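Local coordinates for DNA replication protein DnaC (PDB 3ECC), which is a bacterial helicase loader that probably binds ATP and probably works at replication initiation, held here with ADP, beryllium trifluoride and magnesium, at residues D10-H13 with S18-R21; L24-F29 with V56-A61. All blocks are in the same frame, centred on the assembly; numbering follows the deposited sequence.

In the fold
Both contacts use helix 17-31, at different turns. Contact 1 joins residues 18-21 to the loop just before the helix, beside the adenine of ADP. Contact 2 joins residues 24-29 to helix 51-65, the helix that follows the phosphate-binding loop. Contact 2 lies deeper, about 12 Å from the centre of the chain to the centre of the contact, against about 18 Å for contact 1. The main touching residues are buried in both. The chemistry differs: contact 1 sets a tyrosine and a glutamine around a nucleotide amino group, while contact 2 packs aliphatic side chains, a threonine hydroxyl bonded within its own helix and a phenylalanine ring. The two meet where Asp10 N packs near the Arg27 guanidinium.

Contact 1 of 2, residues D10-H13 with S18-R21. With ADP (adenosine-5'-diphosphate), chain B.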
loop_
_atom_site.group_PDB
_atom_site.type_symbol
_atom_site.label_atom_id
_atom_site.label_comp_id
_atom_site.label_asym_id
_atom_site.label_seq_id
_atom_site.Cartn_x
_atom_site.Cartn_y
_atom_site.Cartn_z
ATOM N N ASP A 10 -17.248 4.899 -5.314
ATOM C CA ASP A 10 -18.597 5.435 -5.444
ATOM C C ASP A 10 -19.305 5.469 -4.087
ATOM O O ASP A 10 -19.876 6.488 -3.694
ATOM C CB ASP A 10 -19.384 4.588 -6.433
ATOM C CG ASP A 10 -20.493 5.354 -7.086
ATOM O OD1 ASP A 10 -21.464 5.706 -6.377
ATOM O OD2 ASP A 10 -20.396 5.603 -8.314
ATOM N N THR A 11 -19.251 4.343 -3.381
ATOM C CA THR A 11 -19.681 4.252 -1.988
ATOM C C THR A 11 -18.925 5.252 -1.100
ATOM O O THR A 11 -19.306 5.497 0.054
ATOM C CB THR A 11 -19.446 2.822 -1.443
ATOM O OG1 THR A 11 -20.133 1.875 -2.271
ATOM C CG2 THR A 11 -19.943 2.690 -0.004
ATOM N N TYR A 12 -17.852 5.827 -1.645
ATOM C CA TYR A 12 -17.029 6.765 -0.894
ATOM C C TYR A 12 -17.565 8.193 -0.915
ATOM O O TYR A 12 -17.655 8.838 -1.968
ATOM C CB TYR A 12 -15.569 6.732 -1.349
ATOM C CG TYR A 12 -14.630 7.240 -0.288
ATOM C CD1 TYR A 12 -14.101 6.380 0.663
ATOM C CD2 TYR A 12 -14.295 8.588 -0.211
ATOM C CE1 TYR A 12 -13.256 6.841 1.659
ATOM C CE2 TYR A 12 -13.441 9.057 0.777
ATOM C CZ TYR A 12 -12.920 8.177 1.703
ATOM O OH TYR A 12 -12.080 8.640 2.690
ATOM N N HIS A 13 -17.927 8.671 0.268
ATOM C CA HIS A 13 -18.293 10.053 0.458
ATOM C C HIS A 13 -17.326 10.660 1.455
ATOM O O HIS A 13 -17.437 10.435 2.661
ATOM C CB HIS A 13 -19.740 10.166 0.938
ATOM C CG HIS A 13 -20.730 9.566 -0.009
ATOM N ND1 HIS A 13 -21.101 8.239 0.044
ATOM C CD2 HIS A 13 -21.397 10.102 -1.060
ATOM C CE1 HIS A 13 -21.969 7.987 -0.921
ATOM N NE2 HIS A 13 -22.167 9.101 -1.605
ATOM N N SER A 18 -9.249 16.503 3.409
ATOM C CA SER A 18 -8.247 15.446 3.183
ATOM C C SER A 18 -8.799 14.309 2.338
ATOM O O SER A 18 -8.170 13.886 1.366
ATOM C CB SER A 18 -7.740 14.872 4.515
ATOM O OG SER A 18 -6.694 15.650 5.057
ATOM N N GLN A 19 -9.975 13.812 2.723
ATOM C CA GLN A 19 -10.595 12.676 2.053
ATOM C C GLN A 19 -11.054 13.030 0.644
ATOM O O GLN A 19 -11.120 12.168 -0.231
ATOM C CB GLN A 19 -11.774 12.157 2.879
ATOM C CG GLN A 19 -11.363 11.347 4.091
ATOM C CD GLN A 19 -12.496 11.157 5.086
ATOM O OE1 GLN A 19 -13.600 10.743 4.720
ATOM N NE2 GLN A 19 -12.219 11.446 6.361
ATOM N N ASN A 20 -11.377 14.304 0.436
ATOM C CA ASN A 20 -11.831 14.783 -0.861
ATOM C C ASN A 20 -10.702 14.902 -1.875
ATOM O O ASN A 20 -10.869 14.551 -3.039
ATOM C CB ASN A 20 -12.558 16.125 -0.724
ATOM C CG ASN A 20 -13.094 16.626 -2.053
ATOM O OD1 ASN A 20 -14.075 16.094 -2.582
ATOM N ND2 ASN A 20 -12.437 17.636 -2.612
ATOM N N ARG A 21 -9.556 15.404 -1.431
ATOM C CA ARG A 21 -8.403 15.544 -2.313
ATOM C C ARG A 21 -7.831 14.183 -2.688
ATOM O O ARG A 21 -7.418 13.965 -3.827
ATOM C CB ARG A 21 -7.328 16.421 -1.671
ATOM C CG ARG A 21 -7.775 17.845 -1.424
ATOM C CD ARG A 21 -6.592 18.762 -1.275
ATOM N NE ARG A 21 -6.626 19.440 0.020
ATOM C CZ ARG A 21 -5.877 19.092 1.067
ATOM N NH1 ARG A 21 -5.020 18.075 0.975
ATOM N NH2 ARG A 21 -5.985 19.763 2.209
HETATM P PB ADP B . -7.982 2.590 8.098
HETATM O O1B ADP B . -7.639 1.573 7.024
HETATM O O2B ADP B . -7.294 3.919 7.931
HETATM O O3B ADP B . -7.919 2.043 9.498
HETATM P PA ADP B . -10.551 1.782 7.279
HETATM O O1A ADP B . -10.448 1.795 5.774
HETATM O O2A ADP B . -10.330 0.369 7.793
HETATM O O3A ADP B . -9.536 2.882 7.897
HETATM O "O5'" ADP B . -11.970 2.368 7.766
HETATM C "C5'" ADP B . -12.710 1.814 8.849
HETATM C "C4'" ADP B . -14.145 1.557 8.407
HETATM O "O4'" ADP B . -14.757 2.797 8.053
HETATM C "C3'" ADP B . -14.193 0.680 7.172
HETATM O "O3'" ADP B . -15.162 -0.333 7.386
HETATM C "C2'" ADP B . -14.588 1.606 6.031
HETATM O "O2'" ADP B . -15.489 0.969 5.146
HETATM C "C1'" ADP B . -15.276 2.757 6.719
HETATM N N9 ADP B . -15.060 4.068 6.049
HETATM C C8 ADP B . -13.994 4.886 6.187
HETATM N N7 ADP B . -14.146 6.019 5.448
HETATM C C5 ADP B . -15.336 5.946 4.838
HETATM C C6 ADP B . -16.129 6.797 3.910
HETATM N N6 ADP B . -15.686 8.002 3.479
HETATM N N1 ADP B . -17.326 6.343 3.513
HETATM C C2 ADP B . -17.814 5.158 3.930
HETATM N N3 ADP B . -17.151 4.338 4.768
HETATM C C4 ADP B . -15.939 4.667 5.242
#
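Tyr12 and Gln19 cross at about a right angle beside the adenine of ADP. The Tyr12 hydroxyl reaches the aliphatic part of Gln19, with Tyr12 OH 3.1 Å from Gln19 CG. The tyrosine ring and the glutamine amide are turned 72° apart, so they do not stack. Tyr12 carries CG opposite its backbone N (chi1 -157°), which sends the ring toward helix 17-31. Gln19 extends toward the loop, with CG beside its own backbone N and an extended chain beyond. Its amide oxygen OE1 accepts a hydrogen bond from the backbone N of Lys15, which helps fix the turn of the amide. The adenine amino group sits over one face of the Tyr12 ring. ADP N6 is 3.2 Å above the ring plane, displaced toward the rim. The same amino group donates a hydrogen bond to the backbone carbonyl of His13, with ADP N6 3.1 Å from His13 O. The Tyr12 ring also meets that of His53, their planes about 50° apart. Replacing Tyr12 with an alanine would probably leave the adenine amino group without its aromatic cover and open a gap beside Gln19 and His53. The arrangement forms the adenine end of the ADP pocket of this P-loop NTPase, with His13 O taking the amino group.

Contact 2 of 2, residues L24-F29 with V56-A61; sequences LTIRVF and VATLKA
Ile26 of helix 17-31 packs against Thr58 of helix 51-65, and these two side chains carry most of the contact. The branch methyl of the isoleucine leads. Ile26 CG2 lies 3.3 Å from Thr58 OG1 and 3.8 Å from Thr58 CG2, so it faces both arms of the threonine. Ile26 places this methyl opposite its backbone N, while CG1 swings to the side of that N (chi1 -65°). The longer branch then runs on extended, and Ile26 CD1 stays near the hydroxyl, 3.9 Å from Thr58 OG1. Thr58 sets its hydroxyl beside its own backbone N (chi1 -50°). From there OG1 is hydrogen-bonded to the carbonyl oxygen of Leu54, one turn earlier. The buried hydroxyl is thus satisfied inside its own helix, and Ile26 meets it only through carbon. In this P-loop NTPase fold, helix 51-65 follows strand 40-45 and the phosphate-binding loop, and helix 17-31 lies next to it on the same face of the parallel sheet. Leu41 of that strand touches Ile26, Phe29 and Thr58; Phe43 also touches Ile26. Phe29 adds a lighter touch. Its ring reaches Thr58 obliquely, Phe29 CD2 being 4.3 Å from Thr58 CG2. The ring of Phe33 meets that of Phe29, their planes about 55° apart.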
loop_
_atom_site.group_PDB
_atom_site.type_symbol
_atom_site.label_atom_id
_atom_site.label_comp_id
_atom_site.label_asym_id
_atom_site.label_seq_id
_atom_site.Cartn_x
_atom_site.Cartn_y
_atom_site.Cartn_z
ATOM N N LEU A 24 -10.016 12.681 -5.457
ATOM C CA LEU A 24 -9.741 13.288 -6.761
ATOM C C LEU A 24 -8.376 12.848 -7.296
ATOM O O LEU A 24 -8.223 12.597 -8.490
ATOM C CB LEU A 24 -9.836 14.823 -6.692
ATOM C CG LEU A 24 -11.209 15.424 -6.324
ATOM C CD1 LEU A 24 -11.112 16.915 -6.038
ATOM C CD2 LEU A 24 -12.290 15.142 -7.379
ATOM N N THR A 25 -7.400 12.726 -6.401
ATOM C CA THR A 25 -6.078 12.244 -6.778
ATOM C C THR A 25 -6.094 10.765 -7.183
ATOM O O THR A 25 -5.315 10.347 -8.040
ATOM C CB THR A 25 -5.044 12.468 -5.663
ATOM O OG1 THR A 25 -5.036 13.850 -5.286
ATOM C CG2 THR A 25 -3.660 12.084 -6.146
ATOM N N ILE A 26 -6.988 9.981 -6.580
ATOM C CA ILE A 26 -7.123 8.567 -6.939
ATOM C C ILE A 26 -7.767 8.417 -8.312
ATOM O O ILE A 26 -7.288 7.645 -9.147
ATOM C CB ILE A 26 -7.958 7.771 -5.905
ATOM C CG1 ILE A 26 -7.251 7.727 -4.553
ATOM C CG2 ILE A 26 -8.234 6.357 -6.410
ATOM C CD1 ILE A 26 -8.171 7.381 -3.400
ATOM N N ARG A 27 -8.851 9.160 -8.535
ATOM C CA ARG A 27 -9.593 9.104 -9.798
ATOM C C ARG A 27 -8.715 9.483 -11.002
ATOM O O ARG A 27 -8.753 8.813 -12.041
ATOM C CB ARG A 27 -10.869 9.972 -9.733
ATOM C CG ARG A 27 -11.992 9.371 -8.869
ATOM C CD ARG A 27 -13.376 9.878 -9.260
ATOM N NE ARG A 27 -14.452 9.214 -8.511
ATOM C CZ ARG A 27 -15.009 8.046 -8.846
ATOM N NH1 ARG A 27 -14.600 7.384 -9.924
ATOM N NH2 ARG A 27 -15.975 7.533 -8.093
ATOM N N VAL A 28 -7.906 10.529 -10.839
ATOM C CA VAL A 28 -6.906 10.897 -11.834
ATOM C C VAL A 28 -5.922 9.752 -12.038
ATOM O O VAL A 28 -5.608 9.395 -13.171
ATOM C CB VAL A 28 -6.136 12.163 -11.417
ATOM C CG1 VAL A 28 -4.930 12.371 -12.309
ATOM C CG2 VAL A 28 -7.040 13.371 -11.458
ATOM N N PHE A 29 -5.453 9.173 -10.930
ATOM C CA PHE A 29 -4.481 8.069 -10.949
ATOM C C PHE A 29 -5.021 6.864 -11.725
ATOM O O PHE A 29 -4.408 6.421 -12.699
ATOM C CB PHE A 29 -4.095 7.664 -9.507
ATOM C CG PHE A 29 -3.133 6.501 -9.433
ATOM C CD1 PHE A 29 -1.758 6.713 -9.454
ATOM C CD2 PHE A 29 -3.603 5.198 -9.353
ATOM C CE1 PHE A 29 -0.873 5.644 -9.403
ATOM C CE2 PHE A 29 -2.720 4.121 -9.298
ATOM C CZ PHE A 29 -1.356 4.346 -9.319
ATOM N N VAL A 56 -8.588 -0.389 -1.308
ATOM C CA VAL A 56 -9.378 -1.447 -1.934
ATOM C C VAL A 56 -10.199 -0.859 -3.082
ATOM O O VAL A 56 -10.327 -1.471 -4.155
ATOM C CB VAL A 56 -10.291 -2.166 -0.917
ATOM C CG1 VAL A 56 -11.157 -3.206 -1.618
ATOM C CG2 VAL A 56 -9.457 -2.832 0.165
ATOM N N ALA A 57 -10.725 0.349 -2.860
ATOM C CA ALA A 57 -11.428 1.104 -3.898
ATOM C C ALA A 57 -10.549 1.311 -5.131
ATOM O O ALA A 57 -10.977 1.036 -6.258
ATOM C CB ALA A 57 -11.903 2.448 -3.352
ATOM N N THR A 58 -9.320 1.778 -4.910
ATOM C CA THR A 58 -8.382 2.035 -6.000
ATOM C C THR A 58 -8.094 0.751 -6.774
ATOM O O THR A 58 -8.043 0.752 -8.003
ATOM C CB THR A 58 -7.062 2.641 -5.482
ATOM O OG1 THR A 58 -7.345 3.753 -4.628
ATOM C CG2 THR A 58 -6.204 3.116 -6.633
ATOM N N LEU A 59 -7.946 -0.348 -6.047
ATOM C CA LEU A 59 -7.625 -1.634 -6.660
ATOM C C LEU A 59 -8.748 -2.099 -7.592
ATOM O O LEU A 59 -8.485 -2.643 -8.673
ATOM C CB LEU A 59 -7.340 -2.681 -5.578
ATOM C CG LEU A 59 -7.034 -4.123 -5.988
ATOM C CD1 LEU A 59 -5.810 -4.189 -6.874
ATOM C CD2 LEU A 59 -6.850 -5.000 -4.756
ATOM N N LYS A 60 -9.992 -1.868 -7.163
ATOM C CA LYS A 60 -11.183 -2.231 -7.934
ATOM C C LYS A 60 -11.372 -1.313 -9.137
ATOM O O LYS A 60 -11.667 -1.778 -10.242
ATOM C CB LYS A 60 -12.429 -2.161 -7.049
ATOM C CG LYS A 60 -12.851 -3.472 -6.428
ATOM C CD LYS A 60 -13.962 -3.252 -5.393
ATOM C CE LYS A 60 -15.210 -2.585 -6.000
ATOM N NZ LYS A 60 -15.982 -3.472 -6.941
ATOM N N ALA A 61 -11.193 -0.010 -8.916
ATOM C CA ALA A 61 -11.362 0.980 -9.970
ATOM C C ALA A 61 -10.415 0.713 -11.137
ATOM O O ALA A 61 -10.813 0.789 -12.296
ATOM C CB ALA A 61 -11.157 2.381 -9.421
#